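PDB 6VVC: Dot/Icm T4SS effector, which probably catalyses transfer of phosphate from a nucleotide as a Legionella effector kinase that is switched on by the host's inositol hexakisphosphate. Local coordinates for residues Asn35-Ile40 with Ile124-Phe129; Val47-Phe52 with Val61-Ser66; Pro57-Leu62 with Phe130-Gly135; Phe140-Trp145 with Ile216-Gly221. One frame throughout, in Å; residues are numbered along the deposited sequence.

Interactions 1 and 3 both pack helix 114-133 against the N-terminal antiparallel sheet, and interaction 2 holds two strands of that sheet together. Interactions 1 and 2 are buried: the first meets through a phenylalanine and an isoleucine, the second through backbone bonds lined by side chains. Interaction 3 lies at the surface, near the C-terminal end of the same helix, and relies on a lysine and an aspartate; it shares V61 and L62 with interaction 2. R51 ties interactions 1 and 2 through E126. Interaction 4, partly buried and nearer the centre of the chain, is bridged by water and touches W64 of interaction 2 through L142.

Interaction 1: Asn35-Ile40 with Ile124-Phe129; sequences NKEFKI and IIEQQF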
loop_
_atom_site.group_PDB
_atom_site.type_symbol
_atom_site.label_atom_id
_atom_site.label_comp_id
_atom_site.label_asym_id
_atom_site.label_seq_id
_atom_site.Cartn_x
_atom_site.Cartn_y
_atom_site.Cartn_z
ATOM N N ASN A 35 -5.327 -17.560 19.449
ATOM C CA ASN A 35 -4.179 -16.914 18.827
ATOM C C ASN A 35 -3.436 -16.071 19.855
ATOM O O ASN A 35 -4.049 -15.342 20.642
ATOM C CB ASN A 35 -4.610 -16.041 17.651
ATOM C CG ASN A 35 -3.436 -15.347 16.984
ATOM O OD1 ASN A 35 -3.092 -14.216 17.328
ATOM N ND2 ASN A 35 -2.806 -16.029 16.032
ATOM N N LYS A 36 -2.105 -16.170 19.842
ATOM C CA LYS A 36 -1.277 -15.495 20.831
ATOM C C LYS A 36 -0.151 -14.667 20.221
ATOM O O LYS A 36 0.737 -14.224 20.960
ATOM C CB LYS A 36 -0.673 -16.513 21.809
ATOM C CG LYS A 36 -1.662 -17.131 22.782
ATOM C CD LYS A 36 -0.935 -17.994 23.803
ATOM C CE LYS A 36 -1.874 -18.526 24.869
ATOM N NZ LYS A 36 -1.147 -19.339 25.884
ATOM N N GLU A 37 -0.150 -14.442 18.905
ATOM C CA GLU A 37 0.923 -13.642 18.327
ATOM C C GLU A 37 0.556 -12.167 18.209
ATOM O O GLU A 37 1.424 -11.305 18.381
ATOM C CB GLU A 37 1.328 -14.170 16.949
ATOM C CG GLU A 37 2.597 -13.493 16.434
ATOM C CD GLU A 37 3.135 -14.100 15.155
ATOM O OE1 GLU A 37 2.481 -15.005 14.595
ATOM O OE2 GLU A 37 4.220 -13.670 14.707
ATOM N N PHE A 38 -0.706 -11.850 17.918
ATOM C CA PHE A 38 -1.128 -10.469 17.753
ATOM C C PHE A 38 -2.348 -10.171 18.611
ATOM O O PHE A 38 -3.199 -11.034 18.842
ATOM C CB PHE A 38 -1.470 -10.136 16.293
ATOM C CG PHE A 38 -0.358 -10.411 15.329
ATOM C CD1 PHE A 38 0.734 -9.564 15.246
ATOM C CD2 PHE A 38 -0.413 -11.513 14.493
ATOM C CE1 PHE A 38 1.757 -9.819 14.352
ATOM C CE2 PHE A 38 0.604 -11.771 13.597
ATOM C CZ PHE A 38 1.690 -10.924 13.526
ATOM N N LYS A 39 -2.412 -8.929 19.082
ATOM C CA LYS A 39 -3.613 -8.354 19.665
ATOM C C LYS A 39 -3.878 -7.019 18.986
ATOM O O LYS A 39 -2.956 -6.362 18.493
ATOM C CB LYS A 39 -3.484 -8.167 21.182
ATOM C CG LYS A 39 -3.471 -9.477 21.955
ATOM C CD LYS A 39 -3.538 -9.258 23.460
ATOM C CE LYS A 39 -4.923 -8.805 23.913
ATOM N NZ LYS A 39 -5.945 -9.877 23.749
ATOM N N ILE A 40 -5.145 -6.625 18.959
ATOM C CA ILE A 40 -5.581 -5.410 18.281
ATOM C C ILE A 40 -6.232 -4.499 19.308
ATOM O O ILE A 40 -7.126 -4.927 20.050
ATOM C CB ILE A 40 -6.541 -5.733 17.122
ATOM C CG1 ILE A 40 -5.819 -6.612 16.095
ATOM C CG2 ILE A 40 -7.041 -4.455 16.464
ATOM C CD1 ILE A 40 -6.737 -7.392 15.193
ATOM N N ILE A 124 -2.668 -9.939 6.456
ATOM C CA ILE A 124 -2.711 -8.482 6.384
ATOM C C ILE A 124 -1.882 -7.862 7.502
ATOM O O ILE A 124 -1.151 -6.890 7.283
ATOM C CB ILE A 124 -4.168 -7.985 6.430
ATOM C CG1 ILE A 124 -4.923 -8.428 5.177
ATOM C CG2 ILE A 124 -4.203 -6.468 6.578
ATOM C CD1 ILE A 124 -6.419 -8.220 5.264
ATOM N N ILE A 125 -1.997 -8.394 8.721
ATOM C CA ILE A 125 -1.216 -7.853 9.831
ATOM C C ILE A 125 0.272 -7.956 9.527
ATOM O O ILE A 125 1.043 -7.026 9.789
ATOM C CB ILE A 125 -1.575 -8.570 11.146
ATOM C CG1 ILE A 125 -3.002 -8.208 11.565
ATOM C CG2 ILE A 125 -0.574 -8.206 12.238
ATOM C CD1 ILE A 125 -3.575 -9.092 12.653
ATOM N N GLU A 126 0.699 -9.088 8.966
ATOM C CA GLU A 126 2.100 -9.236 8.595
ATOM C C GLU A 126 2.467 -8.306 7.446
ATOM O O GLU A 126 3.612 -7.849 7.363
ATOM C CB GLU A 126 2.395 -10.690 8.227
ATOM C CG GLU A 126 3.832 -11.105 8.485
ATOM C CD GLU A 126 4.209 -10.992 9.948
ATOM O OE1 GLU A 126 3.546 -11.637 10.788
ATOM O OE2 GLU A 126 5.160 -10.245 10.264
ATOM N N GLN A 127 1.517 -8.014 6.553
ATOM C CA GLN A 127 1.758 -6.999 5.535
ATOM C C GLN A 127 2.031 -5.643 6.173
ATOM O O GLN A 127 2.924 -4.910 5.733
ATOM C CB GLN A 127 0.565 -6.915 4.581
ATOM C CG GLN A 127 0.467 -8.092 3.626
ATOM C CD GLN A 127 -0.877 -8.187 2.920
ATOM O OE1 GLN A 127 -1.773 -7.374 3.141
ATOM N NE2 GLN A 127 -1.018 -9.191 2.063
ATOM N N GLN A 128 1.281 -5.300 7.223
ATOM C CA GLN A 128 1.460 -4.006 7.875
ATOM C C GLN A 128 2.866 -3.863 8.444
ATOM O O GLN A 128 3.515 -2.825 8.273
ATOM C CB GLN A 128 0.412 -3.831 8.975
ATOM C CG GLN A 128 -1.005 -3.642 8.462
ATOM C CD GLN A 128 -1.292 -2.210 8.058
ATOM O OE1 GLN A 128 -0.386 -1.464 7.685
ATOM N NE2 GLN A 128 -2.558 -1.815 8.137
ATOM N N PHE A 129 3.356 -4.895 9.135
ATOM C CA PHE A 129 4.709 -4.831 9.679
ATOM C C PHE A 129 5.752 -4.848 8.570
ATOM O O PHE A 129 6.764 -4.143 8.651
ATOM C CB PHE A 129 4.942 -5.984 10.654
ATOM C CG PHE A 129 4.282 -5.787 11.984
ATOM C CD1 PHE A 129 4.819 -4.910 12.910
ATOM C CD2 PHE A 129 3.124 -6.474 12.312
ATOM C CE1 PHE A 129 4.214 -4.720 14.140
ATOM C CE2 PHE A 129 2.515 -6.289 13.539
ATOM C CZ PHE A 129 3.062 -5.411 14.454
#
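The F38 ring and I125 slide past each other from opposite directions, the CG2 methyl of I125 over the middle of the ring. This CH-pi contact puts CG2 3.5 Å from the ring centroid and only 12° off the normal. The methyl is the branch of I125 that stands anti to the backbone N, and it covers the ring face opposite the one lined by E37 CG. Further apolar contact comes from F129, whose CE2 is 3.7 Å from F38 CE1, and more loosely from I40 CD1 beside I125 CD1. The polar part lies at the ring edge: E126, bent at its second torsion (61°), brings OE1 into the ring plane at F38 CZ, 3.4 Å away. R51 salt-bridges both E37 and E126, which probably offsets their like charge. Residues 38-40 run at 90° to helix residues 124-129; strand 38-43 pairs with strand 46-53. I125 also packs on A49, F129 on V61, and I40 on L144 of strand 144-146, which follows the helix in the chain.

Interaction 2: Val47-Phe52 with Val61-Ser66; sequences VYAVRF and VLMWKS
Strands 46-53 and 56-65 form an antiparallel beta hairpin at the outer side of the N-terminal sheet, and V47 faces M63 and W64 in a classic beta bulge. V47 N gives a straight bond to W64 O (2.8 Å, 175°), while V47 O takes M63 N at 2.8 Å and, weakly, W64 N at 3.5 Å. The bulge shifts the register by one, and past it A49 and V61 exchange two bonds of 3.0 Å between their N and O atoms. W64 takes its first torsion at 69°, which lays the indole alongside V47; V47 CB sits over the five-membered ring and CG2 is 3.4 Å from NE1. M63, curled at its last torsion (-59°), sets CE near V47 CG1 and SD near A49 CB. On the other face L62 rests over the Y48 ring, its CB 3.6 Å from Y48 CE2. The two strands satisfy the facing backbone groups of V47, A49 and V61 in each other, while Y48 and V50 turn theirs to strand 38-43.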
loop_
_atom_site.group_PDB
_atom_site.type_symbol
_atom_site.label_atom_id
_atom_site.label_comp_id
_atom_site.label_asym_id
_atom_site.label_seq_id
_atom_site.Cartn_x
_atom_site.Cartn_y
_atom_site.Cartn_z
ATOM N N VAL A 47 -6.409 2.591 15.882
ATOM C CA VAL A 47 -6.431 1.138 16.014
ATOM C C VAL A 47 -5.061 0.592 15.633
ATOM O O VAL A 47 -4.545 0.883 14.546
ATOM C CB VAL A 47 -7.545 0.512 15.157
ATOM C CG1 VAL A 47 -7.494 -1.007 15.230
ATOM C CG2 VAL A 47 -8.903 1.018 15.626
ATOM N N TYR A 48 -4.484 -0.205 16.531
ATOM C CA TYR A 48 -3.130 -0.717 16.408
ATOM C C TYR A 48 -3.136 -2.240 16.421
ATOM O O TYR A 48 -3.971 -2.867 17.079
ATOM C CB TYR A 48 -2.239 -0.238 17.572
ATOM C CG TYR A 48 -2.002 1.254 17.673
ATOM C CD1 TYR A 48 -2.948 2.094 18.237
ATOM C CD2 TYR A 48 -0.807 1.815 17.241
ATOM C CE1 TYR A 48 -2.725 3.456 18.346
ATOM C CE2 TYR A 48 -0.573 3.172 17.346
ATOM C CZ TYR A 48 -1.534 3.988 17.900
ATOM O OH TYR A 48 -1.302 5.341 18.005
ATOM N N ALA A 49 -2.187 -2.833 15.703
ATOM C CA ALA A 49 -1.840 -4.238 15.878
ATOM C C ALA A 49 -0.562 -4.315 16.702
ATOM O O ALA A 49 0.399 -3.587 16.430
ATOM C CB ALA A 49 -1.647 -4.943 14.535
ATOM N N VAL A 50 -0.557 -5.182 17.712
ATOM C CA VAL A 50 0.597 -5.373 18.583
ATOM C C VAL A 50 1.052 -6.819 18.466
ATOM O O VAL A 50 0.248 -7.744 18.631
ATOM C CB VAL A 50 0.278 -5.030 20.050
ATOM C CG1 VAL A 50 1.498 -5.296 20.929
ATOM C CG2 VAL A 50 -0.167 -3.584 20.175
ATOM N N ARG A 51 2.337 -7.009 18.194
ATOM C CA ARG A 51 2.931 -8.336 18.130
ATOM C C ARG A 51 3.441 -8.746 19.504
ATOM O O ARG A 51 4.078 -7.954 20.206
ATOM C CB ARG A 51 4.072 -8.355 17.114
ATOM C CG ARG A 51 4.910 -9.615 17.148
ATOM C CD ARG A 51 5.961 -9.612 16.049
ATOM N NE ARG A 51 5.654 -10.617 15.035
ATOM C CZ ARG A 51 5.503 -10.378 13.734
ATOM N NH1 ARG A 51 5.648 -9.156 13.234
ATOM N NH2 ARG A 51 5.218 -11.383 12.923
ATOM N N PHE A 52 3.164 -9.993 19.880
ATOM C CA PHE A 52 3.538 -10.526 21.179
ATOM C C PHE A 52 4.434 -11.748 21.024
ATOM O O PHE A 52 4.401 -12.443 20.003
ATOM C CB PHE A 52 2.301 -10.917 22.000
ATOM C CG PHE A 52 1.599 -9.753 22.637
ATOM C CD1 PHE A 52 0.632 -9.043 21.942
ATOM C CD2 PHE A 52 1.897 -9.376 23.936
ATOM C CE1 PHE A 52 -0.019 -7.976 22.530
ATOM C CE2 PHE A 52 1.251 -8.309 24.529
ATOM C CZ PHE A 52 0.291 -7.609 23.825
ATOM N N VAL A 61 2.048 -1.428 15.182
ATOM C CA VAL A 61 1.852 -0.662 13.957
ATOM C C VAL A 61 0.453 -0.061 13.984
ATOM O O VAL A 61 -0.522 -0.735 14.337
ATOM C CB VAL A 61 2.061 -1.525 12.695
ATOM C CG1 VAL A 61 1.126 -2.725 12.695
ATOM C CG2 VAL A 61 1.862 -0.681 11.443
ATOM N N LEU A 62 0.361 1.211 13.616
ATOM C CA LEU A 62 -0.901 1.938 13.593
ATOM C C LEU A 62 -1.593 1.676 12.262
ATOM O O LEU A 62 -1.049 2.002 11.200
ATOM C CB LEU A 62 -0.644 3.428 13.802
ATOM C CG LEU A 62 -1.833 4.346 14.088
ATOM C CD1 LEU A 62 -1.318 5.694 14.578
ATOM C CD2 LEU A 62 -2.705 4.519 12.857
ATOM N N MET A 63 -2.789 1.094 12.312
ATOM C CA MET A 63 -3.477 0.656 11.102
ATOM C C MET A 63 -4.474 1.682 10.580
ATOM O O MET A 63 -4.463 1.996 9.385
ATOM C CB MET A 63 -4.174 -0.687 11.358
ATOM C CG MET A 63 -3.204 -1.811 11.697
ATOM S SD MET A 63 -3.970 -3.442 11.759
ATOM C CE MET A 63 -5.201 -3.193 13.035
ATOM N N TRP A 64 -5.342 2.216 11.439
ATOM C CA TRP A 64 -6.299 3.218 10.991
ATOM C C TRP A 64 -6.801 4.020 12.183
ATOM O O TRP A 64 -6.581 3.662 13.342
ATOM C CB TRP A 64 -7.474 2.583 10.230
ATOM C CG TRP A 64 -8.423 1.757 11.061
ATOM C CD1 TRP A 64 -9.404 2.216 11.892
ATOM C CD2 TRP A 64 -8.499 0.325 11.110
ATOM N NE1 TRP A 64 -10.076 1.163 12.464
ATOM C CE2 TRP A 64 -9.540 -0.009 11.999
ATOM C CE3 TRP A 64 -7.784 -0.705 10.491
ATOM C CZ2 TRP A 64 -9.882 -1.329 12.286
ATOM C CZ3 TRP A 64 -8.123 -2.016 10.778
ATOM C CH2 TRP A 64 -9.164 -2.315 11.668
ATOM N N LYS A 65 -7.479 5.121 11.871
ATOM C CA LYS A 65 -8.088 5.988 12.869
ATOM C C LYS A 65 -9.592 5.754 12.883
ATOM O O LYS A 65 -10.238 5.771 11.830
ATOM C CB LYS A 65 -7.788 7.458 12.574
ATOM C CG LYS A 65 -8.177 8.403 13.700
ATOM C CD LYS A 65 -7.871 9.849 13.343
ATOM C CE LYS A 65 -8.047 10.770 14.541
ATOM N NZ LYS A 65 -7.880 12.200 14.160
ATOM N N SER A 66 -10.141 5.532 14.073
ATOM C CA SER A 66 -11.571 5.324 14.218
ATOM C C SER A 66 -12.306 6.658 14.296
ATOM O O SER A 66 -11.718 7.715 14.542
ATOM C CB SER A 66 -11.875 4.495 15.468
ATOM O OG SER A 66 -11.662 3.116 15.229
#

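Interaction 3: Pro57-Leu62 with Phe130-Gly135; sequences PMDYVL and FLKYHG
K132 reaches D59 and Y60 with one ammonium group. Its NZ donates to Y60 O at 2.7 Å, almost straight onto the carbonyl (C=O...N angle 167°), and forms a salt bridge with D59 OD1 at 2.8 Å, although as a hydrogen bond the latter is weak. The chain of K132 leaves with CG anti to the backbone N (chi1 -180°) and stays extended to its end, so the helix can span the gap to the strand. D59, coming from the opposite direction, has a second donor at OD1: Y60 N lies 2.8 Å away and meets it from above the carboxylate plane, 50° out of it. Y133 approaches the same carboxylate with its ring edge, but the modelled spacing at its hydroxyl is doubtful. Further in, packing is light. K132 CD comes within 4.4 Å of V61 CB, and NZ stands 5.1 Å from the centroid of the Y60 ring, at most a weak cation-pi attraction. The Y60 ring itself packs on helix 16-21, while V61 meets Q128 and F129 one turn back along helix 114-133. Just beyond K132 the helix closes in a Schellman motif at G135. With NZ shared between the D59 carboxylate and the main-chain carbonyl of Y60, K132 joins the helix's end to the edge strand by polar bonds, as suits a contact at the surface where little hydrophobic area is buried.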
loop_
_atom_site.group_PDB
_atom_site.type_symbol
_atom_site.label_atom_id
_atom_site.label_comp_id
_atom_site.label_asym_id
_atom_site.label_seq_id
_atom_site.Cartn_x
_atom_site.Cartn_y
_atom_site.Cartn_z
ATOM N N PRO A 57 4.690 -7.563 24.873
ATOM C CA PRO A 57 4.517 -6.826 23.612
ATOM C C PRO A 57 5.865 -6.493 22.988
ATOM O O PRO A 57 6.755 -5.949 23.646
ATOM C CB PRO A 57 3.756 -5.563 24.035
ATOM C CG PRO A 57 4.091 -5.386 25.474
ATOM C CD PRO A 57 4.268 -6.766 26.040
ATOM N N MET A 58 6.005 -6.821 21.706
ATOM C CA MET A 58 7.269 -6.697 20.992
ATOM C C MET A 58 7.326 -5.483 20.081
ATOM O O MET A 58 8.380 -4.849 19.961
ATOM C CB MET A 58 7.511 -7.955 20.150
ATOM C CG MET A 58 7.586 -9.224 20.965
ATOM S SD MET A 58 9.092 -9.291 21.948
ATOM C CE MET A 58 8.499 -10.143 23.400
ATOM N N ASP A 59 6.216 -5.148 19.441
ATOM C CA ASP A 59 6.201 -4.170 18.365
ATOM C C ASP A 59 4.749 -3.819 18.092
ATOM O O ASP A 59 3.841 -4.589 18.416
ATOM C CB ASP A 59 6.879 -4.730 17.112
ATOM C CG ASP A 59 7.238 -3.659 16.115
ATOM O OD1 ASP A 59 7.163 -2.459 16.462
ATOM O OD2 ASP A 59 7.603 -4.024 14.977
ATOM N N TYR A 60 4.536 -2.647 17.496
ATOM C CA TYR A 60 3.191 -2.208 17.155
ATOM C C TYR A 60 3.213 -1.474 15.822
ATOM O O TYR A 60 4.249 -0.971 15.382
ATOM C CB TYR A 60 2.585 -1.299 18.240
ATOM C CG TYR A 60 3.291 0.028 18.416
ATOM C CD1 TYR A 60 2.941 1.131 17.649
ATOM C CD2 TYR A 60 4.300 0.180 19.357
ATOM C CE1 TYR A 60 3.582 2.344 17.807
ATOM C CE2 TYR A 60 4.945 1.390 19.524
ATOM C CZ TYR A 60 4.581 2.468 18.745
ATOM O OH TYR A 60 5.220 3.675 18.906
ATOM N N VAL A 61 2.048 -1.428 15.182
ATOM C CA VAL A 61 1.852 -0.662 13.957
ATOM C C VAL A 61 0.453 -0.061 13.984
ATOM O O VAL A 61 -0.522 -0.735 14.337
ATOM C CB VAL A 61 2.061 -1.525 12.695
ATOM C CG1 VAL A 61 1.126 -2.725 12.695
ATOM C CG2 VAL A 61 1.862 -0.681 11.443
ATOM N N LEU A 62 0.361 1.211 13.616
ATOM C CA LEU A 62 -0.901 1.938 13.593
ATOM C C LEU A 62 -1.593 1.676 12.262
ATOM O O LEU A 62 -1.049 2.002 11.200
ATOM C CB LEU A 62 -0.644 3.428 13.802
ATOM C CG LEU A 62 -1.833 4.346 14.088
ATOM C CD1 LEU A 62 -1.318 5.694 14.578
ATOM C CD2 LEU A 62 -2.705 4.519 12.857
ATOM N N PHE A 130 5.526 -5.653 7.530
ATOM C CA PHE A 130 6.426 -5.656 6.380
ATOM C C PHE A 130 6.563 -4.256 5.796
ATOM O O PHE A 130 7.675 -3.787 5.523
ATOM C CB PHE A 130 5.912 -6.640 5.327
ATOM C CG PHE A 130 6.630 -6.558 4.010
ATOM C CD1 PHE A 130 7.781 -7.294 3.785
ATOM C CD2 PHE A 130 6.148 -5.753 2.992
ATOM C CE1 PHE A 130 8.440 -7.221 2.572
ATOM C CE2 PHE A 130 6.802 -5.676 1.780
ATOM C CZ PHE A 130 7.949 -6.411 1.569
ATOM N N LEU A 131 5.437 -3.566 5.604
ATOM C CA LEU A 131 5.481 -2.212 5.065
ATOM C C LEU A 131 6.157 -1.248 6.030
ATOM O O LEU A 131 6.862 -0.328 5.603
ATOM C CB LEU A 131 4.070 -1.733 4.741
ATOM C CG LEU A 131 3.338 -2.511 3.647
ATOM C CD1 LEU A 131 1.874 -2.109 3.638
ATOM C CD2 LEU A 131 3.976 -2.278 2.286
ATOM N N LYS A 132 5.950 -1.436 7.338
ATOM C CA LYS A 132 6.558 -0.533 8.310
ATOM C C LYS A 132 8.076 -0.547 8.191
ATOM O O LYS A 132 8.717 0.512 8.203
ATOM C CB LYS A 132 6.121 -0.914 9.725
ATOM C CG LYS A 132 6.705 -0.025 10.820
ATOM C CD LYS A 132 6.297 -0.503 12.208
ATOM C CE LYS A 132 7.135 0.161 13.291
ATOM N NZ LYS A 132 6.808 -0.354 14.650
ATOM N N TYR A 133 8.672 -1.723 8.056
ATOM C CA TYR A 133 10.124 -1.829 7.999
ATOM C C TYR A 133 10.683 -1.656 6.601
ATOM O O TYR A 133 11.907 -1.619 6.440
ATOM C CB TYR A 133 10.551 -3.148 8.625
ATOM C CG TYR A 133 10.179 -3.087 10.071
ATOM C CD1 TYR A 133 10.715 -2.093 10.873
ATOM C CD2 TYR A 133 9.243 -3.946 10.618
ATOM C CE1 TYR A 133 10.372 -1.978 12.175
ATOM C CE2 TYR A 133 8.889 -3.840 11.939
ATOM C CZ TYR A 133 9.461 -2.850 12.708
ATOM O OH TYR A 133 9.124 -2.721 14.026
ATOM N N HIS A 134 9.825 -1.520 5.598
ATOM C CA HIS A 134 10.215 -0.909 4.338
ATOM C C HIS A 134 10.035 0.605 4.359
ATOM O O HIS A 134 10.416 1.275 3.395
ATOM C CB HIS A 134 9.415 -1.518 3.188
ATOM C CG HIS A 134 9.962 -2.824 2.706
ATOM N ND1 HIS A 134 10.843 -2.916 1.651
ATOM C CD2 HIS A 134 9.764 -4.090 3.143
ATOM C CE1 HIS A 134 11.159 -4.184 1.452
ATOM N NE2 HIS A 134 10.517 -4.916 2.344
ATOM N N GLY A 135 9.473 1.151 5.438
ATOM C CA GLY A 135 9.327 2.585 5.584
ATOM C C GLY A 135 8.211 3.211 4.783
ATOM O O GLY A 135 8.231 4.428 4.571
#

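Interaction 4: Phe140-Trp145 with Ile216-Gly221; sequences FVLGLW and IDLDGG. With EDO (1,2-ethanediol), chain C.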
loop_
_atom_site.group_PDB
_atom_site.type_symbol
_atom_site.label_atom_id
_atom_site.label_comp_id
_atom_site.label_asym_id
_atom_site.label_seq_id
_atom_site.Cartn_x
_atom_site.Cartn_y
_atom_site.Cartn_z
ATOM N N PHE A 140 -0.530 3.587 2.963
ATOM C CA PHE A 140 -1.597 2.634 2.695
ATOM C C PHE A 140 -2.553 2.599 3.875
ATOM O O PHE A 140 -2.120 2.551 5.031
ATOM C CB PHE A 140 -1.018 1.242 2.430
ATOM C CG PHE A 140 0.014 1.221 1.341
ATOM C CD1 PHE A 140 -0.361 1.049 0.021
ATOM C CD2 PHE A 140 1.355 1.386 1.637
ATOM C CE1 PHE A 140 0.586 1.037 -0.984
ATOM C CE2 PHE A 140 2.305 1.373 0.637
ATOM C CZ PHE A 140 1.920 1.198 -0.674
ATOM N N VAL A 141 -3.848 2.630 3.582
ATOM C CA VAL A 141 -4.897 2.535 4.589
ATOM C C VAL A 141 -5.556 1.175 4.398
ATOM O O VAL A 141 -6.357 0.981 3.477
ATOM C CB VAL A 141 -5.906 3.684 4.475
ATOM C CG1 VAL A 141 -6.973 3.560 5.547
ATOM C CG2 VAL A 141 -5.189 5.026 4.583
ATOM N N LEU A 142 -5.212 0.227 5.268
ATOM C CA LEU A 142 -5.633 -1.161 5.145
ATOM C C LEU A 142 -6.571 -1.534 6.286
ATOM O O LEU A 142 -6.365 -1.121 7.432
ATOM C CB LEU A 142 -4.420 -2.100 5.156
ATOM C CG LEU A 142 -3.302 -1.783 4.161
ATOM C CD1 LEU A 142 -2.134 -2.745 4.328
ATOM C CD2 LEU A 142 -3.838 -1.829 2.742
ATOM N N GLY A 143 -7.593 -2.331 5.969
ATOM C CA GLY A 143 -8.523 -2.830 6.945
ATOM C C GLY A 143 -8.358 -4.313 7.206
ATOM O O GLY A 143 -7.345 -4.933 6.852
ATOM N N LEU A 144 -9.378 -4.896 7.833
ATOM C CA LEU A 144 -9.376 -6.302 8.205
ATOM C C LEU A 144 -10.784 -6.857 8.050
ATOM O O LEU A 144 -11.763 -6.108 7.990
ATOM C CB LEU A 144 -8.899 -6.509 9.651
ATOM C CG LEU A 144 -7.448 -6.196 10.014
ATOM C CD1 LEU A 144 -7.262 -6.312 11.520
ATOM C CD2 LEU A 144 -6.491 -7.124 9.286
ATOM N N TRP A 145 -10.878 -8.185 7.992
ATOM C CA TRP A 145 -12.170 -8.858 8.020
ATOM C C TRP A 145 -12.677 -8.909 9.455
ATOM O O TRP A 145 -11.983 -9.417 10.346
ATOM C CB TRP A 145 -12.067 -10.274 7.459
ATOM C CG TRP A 145 -11.927 -10.359 5.974
ATOM C CD1 TRP A 145 -10.770 -10.518 5.268
ATOM C CD2 TRP A 145 -12.985 -10.313 5.009
ATOM N NE1 TRP A 145 -11.042 -10.569 3.921
ATOM C CE2 TRP A 145 -12.394 -10.444 3.736
ATOM C CE3 TRP A 145 -14.373 -10.170 5.097
ATOM C CZ2 TRP A 145 -13.142 -10.435 2.561
ATOM C CZ3 TRP A 145 -15.116 -10.163 3.927
ATOM C CH2 TRP A 145 -14.499 -10.294 2.677
ATOM N N ILE A 216 -6.362 4.251 -0.602
ATOM C CA ILE A 216 -7.428 3.789 0.275
ATOM C C ILE A 216 -8.291 2.764 -0.450
ATOM O O ILE A 216 -8.136 2.515 -1.647
ATOM C CB ILE A 216 -8.318 4.956 0.762
ATOM C CG1 ILE A 216 -8.950 5.670 -0.438
ATOM C CG2 ILE A 216 -7.508 5.936 1.592
ATOM C CD1 ILE A 216 -9.959 6.735 -0.067
ATOM N N ASP A 217 -9.223 2.178 0.305
ATOM C CA ASP A 217 -10.300 1.350 -0.234
ATOM C C ASP A 217 -9.753 0.125 -0.968
ATOM O O ASP A 217 -10.009 -0.097 -2.153
ATOM C CB ASP A 217 -11.213 2.183 -1.143
ATOM C CG ASP A 217 -12.053 3.189 -0.367
ATOM O OD1 ASP A 217 -12.093 3.108 0.878
ATOM O OD2 ASP A 217 -12.675 4.064 -1.004
ATOM N N LEU A 218 -8.994 -0.683 -0.229
ATOM C CA LEU A 218 -8.500 -1.971 -0.716
ATOM C C LEU A 218 -9.426 -3.048 -0.153
ATOM O O LEU A 218 -9.186 -3.603 0.920
ATOM C CB LEU A 218 -7.049 -2.204 -0.310
ATOM C CG LEU A 218 -5.981 -1.314 -0.955
ATOM C CD1 LEU A 218 -5.839 0.009 -0.218
ATOM C CD2 LEU A 218 -4.641 -2.036 -1.021
ATOM N N ASP A 219 -10.501 -3.334 -0.888
ATOM C CA ASP A 219 -11.478 -4.330 -0.465
ATOM C C ASP A 219 -10.824 -5.703 -0.396
ATOM O O ASP A 219 -10.444 -6.269 -1.426
ATOM C CB ASP A 219 -12.671 -4.349 -1.424
ATOM C CG ASP A 219 -13.926 -4.916 -0.784
ATOM O OD1 ASP A 219 -13.808 -5.637 0.229
ATOM O OD2 ASP A 219 -15.030 -4.640 -1.297
ATOM N N GLY A 220 -10.683 -6.245 0.812
ATOM C CA GLY A 220 -10.012 -7.512 0.999
ATOM C C GLY A 220 -8.503 -7.434 1.052
ATOM O O GLY A 220 -7.849 -8.480 1.148
ATOM N N GLY A 221 -7.929 -6.238 0.988
ATOM C CA GLY A 221 -6.493 -6.077 1.094
ATOM C C GLY A 221 -5.787 -6.185 -0.242
ATOM O O GLY A 221 -6.396 -6.196 -1.315
HETATM C C1 EDO C . -14.965 5.729 1.609
HETATM O O1 EDO C . -14.549 4.359 1.555
HETATM C C2 EDO C . -14.774 6.356 0.234
HETATM O O2 EDO C . -13.372 6.511 -0.021
HETATM O O HOH W 1 -8.732 0.065 2.629
HETATM O O HOH W 2 -7.820 -2.582 3.048
HETATM O O HOH W 3 -9.380 -10.684 1.573
#
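L218 O is held by two donors: G221 N, 2.9 Å from it within a type II turn, and water 2, 2.7 Å from it, which in turn accepts from G143 N across the contact. Water 1 donates to V141 O at 2.7 Å and accepts from L218 N at 3.0 Å; water 3 joins W145 NE1, in the plane of the indole, to G220 O. Between them the side chains touch sparingly. V141 and I216 lie side by side with their CG2 methyls 3.9 Å apart, and L142 CD2 meets L218 CD2 at the same spacing. G220 holds the positive phi (82°) that the turn asks of its third residue. H191 bonds I216 O. D217, in an I-D-L-D-G-G loop after strand 213-215, may correspond to the aspartate of the kinase DFG motif; its carboxylate takes both hydroxyls of a 1,2-ethanediol, probably from the crystallisation liquor. Three waters, two between backbone atoms and one from the W145 indole, thus link the loop to segment 140-145, while D217 points away from that segment.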